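Local coordinates for carboxynorspermidine decarboxylase (Campylobacter jejuni subsp. jejuni 81116, PDB 3N29), which probably catalyses the pyridoxal-5'-phosphate-dependent decarboxylation of carboxynorspermidine to norspermidine, at residues A[280-285]-A[369-374]; A[45-50]-A[390-395]; A[194-199]-A[228-233]; A[187-192]-A[223-228]. One frame throughout, in Å; residues are numbered along the deposited sequence.

Contact 1 (A[280-285]-A[369-374]); sequences NLVASV and KIVFLD
Backbone hydrogen bonds pair L281 with F372 and A283 with I370, each in both directions, as expected for the hydrogen-bonded pairs of antiparallel strands. The short strand axes run at 152° to one another. F372 N reaches L281 O at 2.8 Å, and A283 N reaches I370 O at 2.9 Å; the non-hydrogen-bonded pairs, V282 with V371 and S284 with K369, alternate with these.

Side-chain polar contacts lie at both ends. N280 has CG beside its backbone N (chi1 -47°), which, with the amide turn at chi2, brings OD1 to D374 N at 3.1 Å. The bond lies in the carbonyl plane of the amide and is fairly straight (159° at the hydrogen), so a side-chain amide adds one more link between the segments, out to D374. N280 ND2 bonds to Y39 OH. At the other end one water joins S284 OG to K369 NZ, accepting from the lysine at 2.7 Å; S284 OG also bonds to T44 OG1, and K369 NZ to E40 O.

Apolar packing divides by face. On the face of V282 and V371, V371 CG1 also reaches N280 CB at 3.5 Å. On the face of L281, A283, I370 and F372, I370 CG2 sits over the rim of one face of the F372 ring while A283 CB lies at the ring edge. V285 CG2 meets I370 CG1 at 3.7 Å.

In the mixed sheet of the beta domain, strand 279-290 runs between 369-372 and 46-50, with A46 and I48 bonding to its other edge. L298 of strand 294-298 packs on I370 and F372, joined by M355 and F360 of strand 354-360.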
# COMPACT_ATOMS: atom_id res chain seq x y z
N ASN A 280 6.96 -8.13 15.97
CA ASN A 280 5.70 -7.45 16.15
C ASN A 280 5.72 -5.99 15.79
O ASN A 280 6.73 -5.42 15.72
CB ASN A 280 5.22 -7.63 17.58
CG ASN A 280 5.32 -9.06 18.04
OD1 ASN A 280 4.96 -9.94 17.33
ND2 ASN A 280 5.80 -9.27 19.22
N LEU A 281 4.55 -5.41 15.55
CA LEU A 281 4.44 -4.04 15.42
C LEU A 281 3.87 -3.44 16.71
O LEU A 281 2.75 -3.82 17.13
CB LEU A 281 3.57 -3.72 14.21
CG LEU A 281 3.06 -2.30 14.01
CD1 LEU A 281 4.19 -1.34 13.81
CD2 LEU A 281 2.00 -2.22 12.83
N VAL A 282 4.60 -2.49 17.33
CA VAL A 282 4.29 -1.95 18.61
C VAL A 282 3.79 -0.54 18.45
O VAL A 282 4.44 0.26 17.77
CB VAL A 282 5.52 -1.97 19.56
CG1 VAL A 282 5.05 -1.40 20.93
CG2 VAL A 282 6.04 -3.40 19.63
N ALA A 283 2.64 -0.22 19.02
CA ALA A 283 2.02 1.09 18.83
C ALA A 283 1.58 1.54 20.19
O ALA A 283 1.54 0.72 21.14
CB ALA A 283 0.80 0.92 17.89
N SER A 284 1.29 2.81 20.34
CA SER A 284 0.73 3.30 21.57
C SER A 284 -0.73 3.74 21.40
O SER A 284 -1.09 4.26 20.33
CB SER A 284 1.54 4.58 22.01
OG SER A 284 2.91 4.19 22.35
N VAL A 285 -1.49 3.59 22.47
CA VAL A 285 -2.77 4.30 22.66
C VAL A 285 -2.56 5.79 22.82
O VAL A 285 -2.06 6.23 23.83
CB VAL A 285 -3.59 3.68 23.81
CG1 VAL A 285 -4.99 4.35 23.92
CG2 VAL A 285 -3.64 2.08 23.69
N LYS A 369 0.93 0.32 25.51
CA LYS A 369 1.50 -0.19 24.28
C LYS A 369 0.59 -1.36 23.83
O LYS A 369 0.27 -2.27 24.66
CB LYS A 369 2.90 -0.71 24.51
CG LYS A 369 3.89 0.31 25.08
CD LYS A 369 4.43 1.17 23.99
CE LYS A 369 5.76 1.75 24.33
NZ LYS A 369 5.67 2.67 25.50
N ILE A 370 0.22 -1.34 22.55
CA ILE A 370 -0.53 -2.43 21.86
C ILE A 370 0.45 -3.13 20.91
O ILE A 370 1.17 -2.47 20.09
CB ILE A 370 -1.64 -1.90 21.06
CG1 ILE A 370 -2.58 -1.03 21.94
CG2 ILE A 370 -2.32 -3.00 20.25
CD1 ILE A 370 -3.44 -1.94 22.91
N VAL A 371 0.58 -4.44 21.07
CA VAL A 371 1.56 -5.23 20.34
C VAL A 371 0.81 -6.11 19.32
O VAL A 371 0.11 -7.09 19.68
CB VAL A 371 2.43 -6.06 21.32
CG1 VAL A 371 3.47 -6.95 20.57
CG2 VAL A 371 3.08 -5.12 22.34
N PHE A 372 0.90 -5.74 18.06
CA PHE A 372 0.33 -6.52 16.95
C PHE A 372 1.33 -7.64 16.59
O PHE A 372 2.51 -7.40 16.18
CB PHE A 372 0.03 -5.63 15.74
CG PHE A 372 -1.09 -4.66 15.97
CD1 PHE A 372 -2.39 -5.10 15.97
CD2 PHE A 372 -0.83 -3.37 16.27
CE1 PHE A 372 -3.45 -4.15 16.23
CE2 PHE A 372 -1.83 -2.44 16.58
CZ PHE A 372 -3.15 -2.85 16.54
N LEU A 373 0.84 -8.86 16.69
CA LEU A 373 1.71 -10.06 16.60
C LEU A 373 2.03 -10.41 15.14
O LEU A 373 1.13 -10.34 14.26
CB LEU A 373 1.03 -11.27 17.29
CG LEU A 373 0.84 -11.08 18.81
CD1 LEU A 373 0.11 -12.36 19.40
CD2 LEU A 373 2.17 -10.87 19.54
N ASP A 374 3.27 -10.82 14.88
CA ASP A 374 3.67 -11.41 13.59
C ASP A 374 3.53 -10.46 12.46
O ASP A 374 2.76 -10.69 11.49
CB ASP A 374 2.91 -12.70 13.31
CG ASP A 374 3.47 -13.46 12.12
OD1 ASP A 374 4.70 -13.29 11.83
OD2 ASP A 374 2.68 -14.27 11.52
O HOH W 1 3.57 4.39 25.13

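Contact 2 (A[45-50]-A[390-395]); sequences PAYILE and RLPNLM
Y47 holds CG beside its backbone N and anti to its carbonyl carbon (chi1 -60°), carrying the phenol ring to P392 and L394. The pyrrolidine of P392 approaches the ring obliquely, its CB 3.4 Å from Y47 CE2. L394 runs alongside and points the same way, bringing CD2 to 3.6 Å from Y47 CD2. The M395 chain also starts beside its own N and runs on extended to the sulfur, which puts SD 3.9 Å from A46 CB; the bend at chi3 turns only the terminal CE. Y47 OH takes part in hydrogen bonds with H305 O and N383 ND2, so the far end of the ring is fixed as well.

These side chains flank a parallel strand pair, with short axes only 16° apart, which brings the first strand of the modelled chain, 46-50, beside the late strand 393-397 in the beta domain. Y47 lies at the centre of the bonding: its N reaches N393 O at 2.7 Å, with a C=O...N angle of 176°, and its O accepts from M395 N at 2.9 Å. L49 N continues the series to M395 O. At the opening end N393 N bonds to P45 O at 3.1 Å, approaching tilted from the carbonyl plane. P45, which follows a cis peptide bond, packs its CG 3.8 Å from P392 CG. Beyond this pair of prolines, R390 forms salt bridges with D124 and E125 of the second subunit.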
# COMPACT_ATOMS: atom_id res chain seq x y z
N PRO A 45 5.24 4.37 16.45
CA PRO A 45 5.25 2.93 16.34
C PRO A 45 6.57 2.37 15.87
O PRO A 45 7.46 3.13 15.37
CB PRO A 45 4.17 2.66 15.28
CG PRO A 45 4.25 3.91 14.40
CD PRO A 45 4.59 5.02 15.32
N ALA A 46 6.73 1.05 16.03
CA ALA A 46 7.99 0.43 15.62
C ALA A 46 7.74 -1.03 15.24
O ALA A 46 7.07 -1.74 15.94
CB ALA A 46 9.11 0.53 16.81
N TYR A 47 8.36 -1.52 14.17
CA TYR A 47 8.38 -2.95 13.94
C TYR A 47 9.65 -3.48 14.67
O TYR A 47 10.74 -2.93 14.42
CB TYR A 47 8.54 -3.30 12.46
CG TYR A 47 7.46 -2.80 11.48
CD1 TYR A 47 6.35 -3.54 11.25
CD2 TYR A 47 7.58 -1.57 10.84
CE1 TYR A 47 5.38 -3.10 10.37
CE2 TYR A 47 6.63 -1.14 9.95
CZ TYR A 47 5.49 -1.88 9.75
OH TYR A 47 4.53 -1.47 8.79
N ILE A 48 9.51 -4.51 15.47
CA ILE A 48 10.63 -5.04 16.24
C ILE A 48 10.88 -6.51 15.92
O ILE A 48 10.06 -7.39 16.19
CB ILE A 48 10.43 -4.79 17.74
CG1 ILE A 48 10.11 -3.33 18.01
CG2 ILE A 48 11.73 -5.24 18.51
CD1 ILE A 48 9.90 -3.03 19.52
N LEU A 49 11.93 -6.74 15.20
CA LEU A 49 12.34 -8.13 14.87
C LEU A 49 13.15 -8.70 16.00
O LEU A 49 14.01 -7.99 16.55
CB LEU A 49 13.13 -8.13 13.60
CG LEU A 49 13.84 -9.43 13.17
CD1 LEU A 49 12.87 -10.35 12.64
CD2 LEU A 49 14.73 -9.11 12.02
N GLU A 50 12.91 -9.97 16.32
CA GLU A 50 13.57 -10.62 17.44
C GLU A 50 14.60 -11.58 16.88
O GLU A 50 14.25 -12.51 16.18
CB GLU A 50 12.57 -11.28 18.36
CG GLU A 50 11.61 -10.28 18.99
CD GLU A 50 10.45 -10.94 19.72
OE1 GLU A 50 10.70 -11.80 20.61
OE2 GLU A 50 9.29 -10.62 19.41
N ARG A 390 3.44 9.05 10.14
CA ARG A 390 4.79 8.70 10.50
C ARG A 390 4.99 7.20 10.42
O ARG A 390 4.28 6.45 11.02
CB ARG A 390 5.10 9.20 11.93
CG ARG A 390 6.57 9.03 12.38
CD ARG A 390 6.90 9.85 13.74
NE ARG A 390 5.86 10.83 14.19
CZ ARG A 390 5.90 11.50 15.37
NH1 ARG A 390 6.93 11.34 16.17
NH2 ARG A 390 4.92 12.35 15.75
N LEU A 391 5.97 6.80 9.67
CA LEU A 391 6.30 5.38 9.50
C LEU A 391 6.77 4.75 10.81
O LEU A 391 7.48 5.40 11.61
CB LEU A 391 7.48 5.28 8.52
CG LEU A 391 7.12 5.48 7.08
CD1 LEU A 391 8.37 5.84 6.20
CD2 LEU A 391 6.43 4.20 6.54
N PRO A 392 6.49 3.46 11.00
CA PRO A 392 7.11 2.77 12.17
C PRO A 392 8.58 2.61 11.90
O PRO A 392 8.92 2.26 10.78
CB PRO A 392 6.39 1.40 12.20
CG PRO A 392 5.07 1.69 11.39
CD PRO A 392 5.59 2.56 10.28
N ASN A 393 9.41 2.83 12.93
CA ASN A 393 10.81 2.57 12.85
C ASN A 393 11.05 1.06 12.81
O ASN A 393 10.19 0.27 13.18
CB ASN A 393 11.57 3.20 14.03
CG ASN A 393 11.47 4.75 14.05
OD1 ASN A 393 11.51 5.41 13.02
ND2 ASN A 393 11.31 5.32 15.26
N LEU A 394 12.19 0.72 12.27
CA LEU A 394 12.66 -0.67 12.24
C LEU A 394 13.69 -0.89 13.34
O LEU A 394 14.69 -0.19 13.40
CB LEU A 394 13.24 -0.97 10.88
CG LEU A 394 12.43 -0.67 9.62
CD1 LEU A 394 13.21 -1.27 8.37
CD2 LEU A 394 10.98 -1.12 9.72
N MET A 395 13.44 -1.86 14.21
CA MET A 395 14.32 -2.16 15.32
C MET A 395 14.56 -3.66 15.42
O MET A 395 13.75 -4.47 14.93
CB MET A 395 13.68 -1.65 16.64
CG MET A 395 13.24 -0.14 16.64
SD MET A 395 12.67 0.40 18.33
CE MET A 395 14.25 0.98 18.90

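Contact 3 (A[194-199]-A[228-233]); sequences NAIEGL and GQMKWV
G198 and W232 face each other as a parallel bridge, CA to CA 4.8 Å, and L199 with V233 continues it. Just before the bridge a single acceptor, E197 O, takes two successive amides: K231 N at 2.7 Å and W232 N, longer at 3.2 Å but straighter. L199 N then returns a bond to W232 O.

The absence of a side chain at G198 lets the indole of W232 lie across its backbone. G198 CA stands 3.5 Å from the centroid of the six-membered ring and 8° off the normal, a CH-pi contact over the face. W232 chi1 of 49° places CG between the backbone N and the carbonyl carbon, folding the ring back over the neighbouring strand. M230 bends at chi2 and runs beside I196: its SD is 3.4 Å from I196 O, its CE 3.6 Å from I196 CG2. L199 CG meets M230 CG at 4.0 Å, the two side chains crossing nearly at right angles. The outer charges are only loosely paired, E197 OE2 to K231 NZ being a long salt bridge of 3.8 Å; E197 OE1 and W232 NE1 both bond to S155 OG.

Strands 198-200 and 232-234 are the sixth and seventh of the eight-stranded beta/alpha barrel, linked by helix 209-223 in a beta-alpha-beta unit. F219 of that helix packs on L199 and V233, while strand 155-159 bonds to G198 through L156 and L158.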
# COMPACT_ATOMS: atom_id res chain seq x y z
N ASN A 194 18.90 -26.19 -25.21
CA ASN A 194 20.35 -26.33 -24.98
C ASN A 194 20.91 -25.29 -24.02
O ASN A 194 21.78 -25.63 -23.21
CB ASN A 194 21.15 -26.24 -26.29
CG ASN A 194 21.17 -27.56 -27.07
OD1 ASN A 194 20.50 -28.53 -26.68
ND2 ASN A 194 21.93 -27.60 -28.17
N ALA A 195 20.45 -24.04 -24.13
CA ALA A 195 21.00 -22.94 -23.33
C ALA A 195 20.40 -22.88 -21.93
O ALA A 195 20.85 -22.05 -21.10
CB ALA A 195 20.82 -21.58 -24.05
N ILE A 196 19.38 -23.72 -21.67
CA ILE A 196 18.60 -23.66 -20.39
C ILE A 196 19.10 -24.70 -19.39
O ILE A 196 19.16 -25.90 -19.73
CB ILE A 196 17.10 -23.95 -20.62
CG1 ILE A 196 16.45 -22.89 -21.56
CG2 ILE A 196 16.38 -24.10 -19.27
CD1 ILE A 196 16.47 -21.45 -21.07
N GLU A 197 19.50 -24.26 -18.19
CA GLU A 197 20.08 -25.16 -17.21
C GLU A 197 19.13 -25.50 -16.08
O GLU A 197 19.40 -26.40 -15.30
CB GLU A 197 21.41 -24.62 -16.66
CG GLU A 197 22.58 -24.88 -17.60
CD GLU A 197 23.93 -24.25 -17.12
OE1 GLU A 197 23.98 -23.55 -16.10
OE2 GLU A 197 24.97 -24.48 -17.77
N GLY A 198 18.02 -24.74 -15.93
CA GLY A 198 17.11 -25.04 -14.86
C GLY A 198 15.64 -24.80 -15.19
O GLY A 198 15.27 -24.03 -16.10
N LEU A 199 14.81 -25.45 -14.40
CA LEU A 199 13.37 -25.17 -14.41
C LEU A 199 12.92 -24.69 -13.06
O LEU A 199 13.48 -25.11 -11.99
CB LEU A 199 12.61 -26.42 -14.80
CG LEU A 199 12.81 -26.94 -16.23
CD1 LEU A 199 12.11 -28.29 -16.35
CD2 LEU A 199 12.32 -25.91 -17.37
N GLY A 228 15.34 -34.18 -16.78
CA GLY A 228 16.59 -34.94 -16.71
C GLY A 228 17.77 -34.21 -17.31
O GLY A 228 18.93 -34.46 -16.94
N GLN A 229 17.50 -33.29 -18.23
CA GLN A 229 18.57 -32.61 -18.93
C GLN A 229 19.06 -31.38 -18.19
O GLN A 229 20.04 -30.74 -18.59
CB GLN A 229 18.16 -32.28 -20.37
CG GLN A 229 17.05 -31.17 -20.46
CD GLN A 229 16.29 -31.19 -21.76
OE1 GLN A 229 15.77 -32.23 -22.18
NE2 GLN A 229 16.18 -30.01 -22.40
N MET A 230 18.38 -31.01 -17.09
CA MET A 230 18.68 -29.77 -16.39
C MET A 230 19.76 -30.00 -15.33
O MET A 230 20.01 -31.15 -14.90
CB MET A 230 17.36 -29.24 -15.78
CG MET A 230 16.27 -28.87 -16.80
SD MET A 230 16.83 -27.58 -17.85
CE MET A 230 15.64 -27.58 -19.16
N LYS A 231 20.41 -28.92 -14.90
CA LYS A 231 21.34 -28.94 -13.81
C LYS A 231 20.68 -28.69 -12.42
O LYS A 231 21.14 -29.21 -11.38
CB LYS A 231 22.41 -27.88 -14.10
CG LYS A 231 23.17 -28.14 -15.45
CD LYS A 231 24.62 -27.62 -15.41
CE LYS A 231 25.53 -28.30 -16.44
NZ LYS A 231 26.85 -27.57 -16.59
N TRP A 232 19.60 -27.91 -12.43
CA TRP A 232 18.84 -27.56 -11.22
C TRP A 232 17.37 -27.36 -11.49
O TRP A 232 16.95 -27.08 -12.61
CB TRP A 232 19.38 -26.28 -10.60
CG TRP A 232 19.57 -25.10 -11.54
CD1 TRP A 232 20.69 -24.78 -12.23
CD2 TRP A 232 18.62 -24.05 -11.81
NE1 TRP A 232 20.51 -23.61 -12.92
CE2 TRP A 232 19.24 -23.15 -12.67
CE3 TRP A 232 17.32 -23.80 -11.36
CZ2 TRP A 232 18.60 -22.03 -13.14
CZ3 TRP A 232 16.65 -22.70 -11.84
CH2 TRP A 232 17.30 -21.81 -12.72
N VAL A 233 16.60 -27.49 -10.41
CA VAL A 233 15.21 -27.19 -10.37
C VAL A 233 14.93 -26.38 -9.10
O VAL A 233 15.45 -26.70 -8.04
CB VAL A 233 14.41 -28.51 -10.40
CG1 VAL A 233 12.88 -28.25 -10.23
CG2 VAL A 233 14.60 -29.21 -11.74

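Contact 4 (A[187-192]-A[223-228]); sequences DFENVD and FGKWIG
An aromatic cluster of F188, F223 and W226 joins two connecting segments on the periphery of the beta/alpha barrel: a loop preceding strand 198-200 and the segment leading from the end of helix 209-223 toward strand 232-234. F188 opens a type II beta turn to V191, closed by V191 N bonding to F188 O, and sends its side chain toward 223-228. The F223 ring is T-shaped against it, edge toward the F188 face, with planes at 90° and centroids 5.5 Å apart. Closest in this pair are F188 CE2 and F223 CE1, at 3.8 Å.

With W226 the fit is different. F188 CB, rather than its ring, lies over the indole, 3.4 Å from the centroid of the six-membered ring in a CH-pi contact, while the two aromatic planes meet obliquely. K225 CG covers the opposite face of the same indole, which is thereby held between an aromatic residue from one segment and its own chain neighbour. L199 of the barrel strand packs against the rim of the F188 ring at CE1.

On the solvent-exposed side, E189 bends at chi2 (-80°), which brings its carboxylate up to the indole edge, steeply turned against the ring plane, with E189 CD 3.7 Å from W226 CZ2. There it meets the lysine: K225 NZ donates to E189 OE2 at 2.8 Å, arriving on the syn side of the oxygen and 18° out of the carboxylate plane.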
# COMPACT_ATOMS: atom_id res chain seq x y z
N ASP A 187 4.03 -25.76 -24.60
CA ASP A 187 4.88 -24.83 -25.28
C ASP A 187 6.37 -25.20 -25.15
O ASP A 187 7.19 -24.56 -25.77
CB ASP A 187 4.59 -23.44 -24.76
CG ASP A 187 3.23 -22.96 -25.20
OD1 ASP A 187 2.60 -23.53 -26.14
OD2 ASP A 187 2.75 -22.03 -24.57
N PHE A 188 6.69 -26.25 -24.41
CA PHE A 188 8.06 -26.78 -24.40
C PHE A 188 8.34 -27.69 -25.58
O PHE A 188 9.49 -27.99 -25.88
CB PHE A 188 8.36 -27.54 -23.11
CG PHE A 188 8.76 -26.66 -21.97
CD1 PHE A 188 10.01 -26.74 -21.43
CD2 PHE A 188 7.87 -25.73 -21.44
CE1 PHE A 188 10.38 -25.90 -20.39
CE2 PHE A 188 8.24 -24.89 -20.38
CZ PHE A 188 9.50 -24.98 -19.87
N GLU A 189 7.29 -28.13 -26.26
CA GLU A 189 7.48 -29.21 -27.21
C GLU A 189 8.30 -28.70 -28.40
O GLU A 189 8.04 -27.60 -28.93
CB GLU A 189 6.14 -29.77 -27.62
CG GLU A 189 5.47 -30.52 -26.48
CD GLU A 189 6.00 -31.96 -26.28
OE1 GLU A 189 5.48 -32.65 -25.36
OE2 GLU A 189 6.93 -32.42 -27.02
N ASN A 190 9.37 -29.42 -28.72
CA ASN A 190 10.20 -29.07 -29.88
C ASN A 190 10.89 -27.69 -29.75
O ASN A 190 11.21 -27.05 -30.76
CB ASN A 190 9.34 -29.14 -31.15
CG ASN A 190 8.90 -30.57 -31.49
OD1 ASN A 190 9.72 -31.50 -31.60
ND2 ASN A 190 7.60 -30.74 -31.69
N VAL A 191 11.10 -27.22 -28.52
CA VAL A 191 11.87 -26.00 -28.32
C VAL A 191 13.30 -26.46 -27.98
O VAL A 191 13.49 -27.42 -27.23
CB VAL A 191 11.28 -25.09 -27.21
CG1 VAL A 191 12.23 -23.97 -26.88
CG2 VAL A 191 9.91 -24.51 -27.66
N ASP A 192 14.27 -25.81 -28.61
CA ASP A 192 15.68 -26.00 -28.30
C ASP A 192 15.95 -25.44 -26.92
O ASP A 192 15.88 -24.21 -26.73
CB ASP A 192 16.52 -25.21 -29.29
CG ASP A 192 18.02 -25.43 -29.10
OD1 ASP A 192 18.44 -26.09 -28.09
OD2 ASP A 192 18.77 -24.92 -29.97
N PHE A 223 6.03 -32.00 -17.20
CA PHE A 223 7.31 -31.46 -17.66
C PHE A 223 8.46 -32.48 -17.52
O PHE A 223 9.61 -32.18 -17.87
CB PHE A 223 7.67 -30.22 -16.86
CG PHE A 223 6.70 -29.06 -17.02
CD1 PHE A 223 6.98 -28.01 -17.90
CD2 PHE A 223 5.54 -29.01 -16.28
CE1 PHE A 223 6.10 -26.92 -18.03
CE2 PHE A 223 4.63 -27.94 -16.41
CZ PHE A 223 4.93 -26.89 -17.30
N GLY A 224 8.12 -33.65 -17.02
CA GLY A 224 9.01 -34.81 -16.80
C GLY A 224 10.07 -35.09 -17.82
O GLY A 224 11.24 -35.32 -17.46
N LYS A 225 9.68 -35.04 -19.09
CA LYS A 225 10.58 -35.39 -20.18
C LYS A 225 11.73 -34.38 -20.36
O LYS A 225 12.75 -34.71 -20.97
CB LYS A 225 9.79 -35.61 -21.49
CG LYS A 225 9.65 -34.41 -22.37
CD LYS A 225 8.58 -34.59 -23.47
CE LYS A 225 9.14 -35.07 -24.78
NZ LYS A 225 8.25 -34.59 -25.90
N TRP A 226 11.61 -33.18 -19.77
CA TRP A 226 12.67 -32.20 -19.86
C TRP A 226 13.48 -31.98 -18.58
O TRP A 226 14.36 -31.16 -18.56
CB TRP A 226 12.07 -30.84 -20.31
CG TRP A 226 11.34 -30.97 -21.59
CD1 TRP A 226 11.89 -31.23 -22.82
CD2 TRP A 226 9.96 -30.84 -21.78
NE1 TRP A 226 10.90 -31.29 -23.77
CE2 TRP A 226 9.70 -31.06 -23.15
CE3 TRP A 226 8.90 -30.58 -20.92
CZ2 TRP A 226 8.42 -30.98 -23.70
CZ3 TRP A 226 7.62 -30.51 -21.45
CH2 TRP A 226 7.39 -30.70 -22.83
N ILE A 227 13.18 -32.67 -17.49
CA ILE A 227 13.79 -32.38 -16.19
C ILE A 227 15.19 -33.01 -16.13
O ILE A 227 16.14 -32.42 -15.59
CB ILE A 227 12.88 -32.91 -15.07
CG1 ILE A 227 11.53 -32.16 -15.06
CG2 ILE A 227 13.50 -32.76 -13.73
CD1 ILE A 227 10.51 -32.79 -14.01
N GLY A 228 15.34 -34.18 -16.78
CA GLY A 228 16.59 -34.94 -16.71
C GLY A 228 17.77 -34.21 -17.31
O GLY A 228 18.93 -34.46 -16.94

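Overall arrangement
From the N terminus, segment 45-50 comes first but waits for 390-395, so contact 2 closes a loop that encloses the other three contacts. Within it lie 187-192 and 194-199, followed by 223-228 and 228-233: contacts 4 and 3 alternate along the chain, share G228 and touch through L199 packing on F188. Both belong to the beta/alpha barrel. Contact 1 then closes a later loop, from 280-285 to 369-374, in series with them. Its strand 279-290 bonds to 46-50, making contacts 1 and 2 neighbours in one sheet of the beta domain. Centres of contacts 1 and 3 are about 46 Å apart, on opposite sides of the chain's centre.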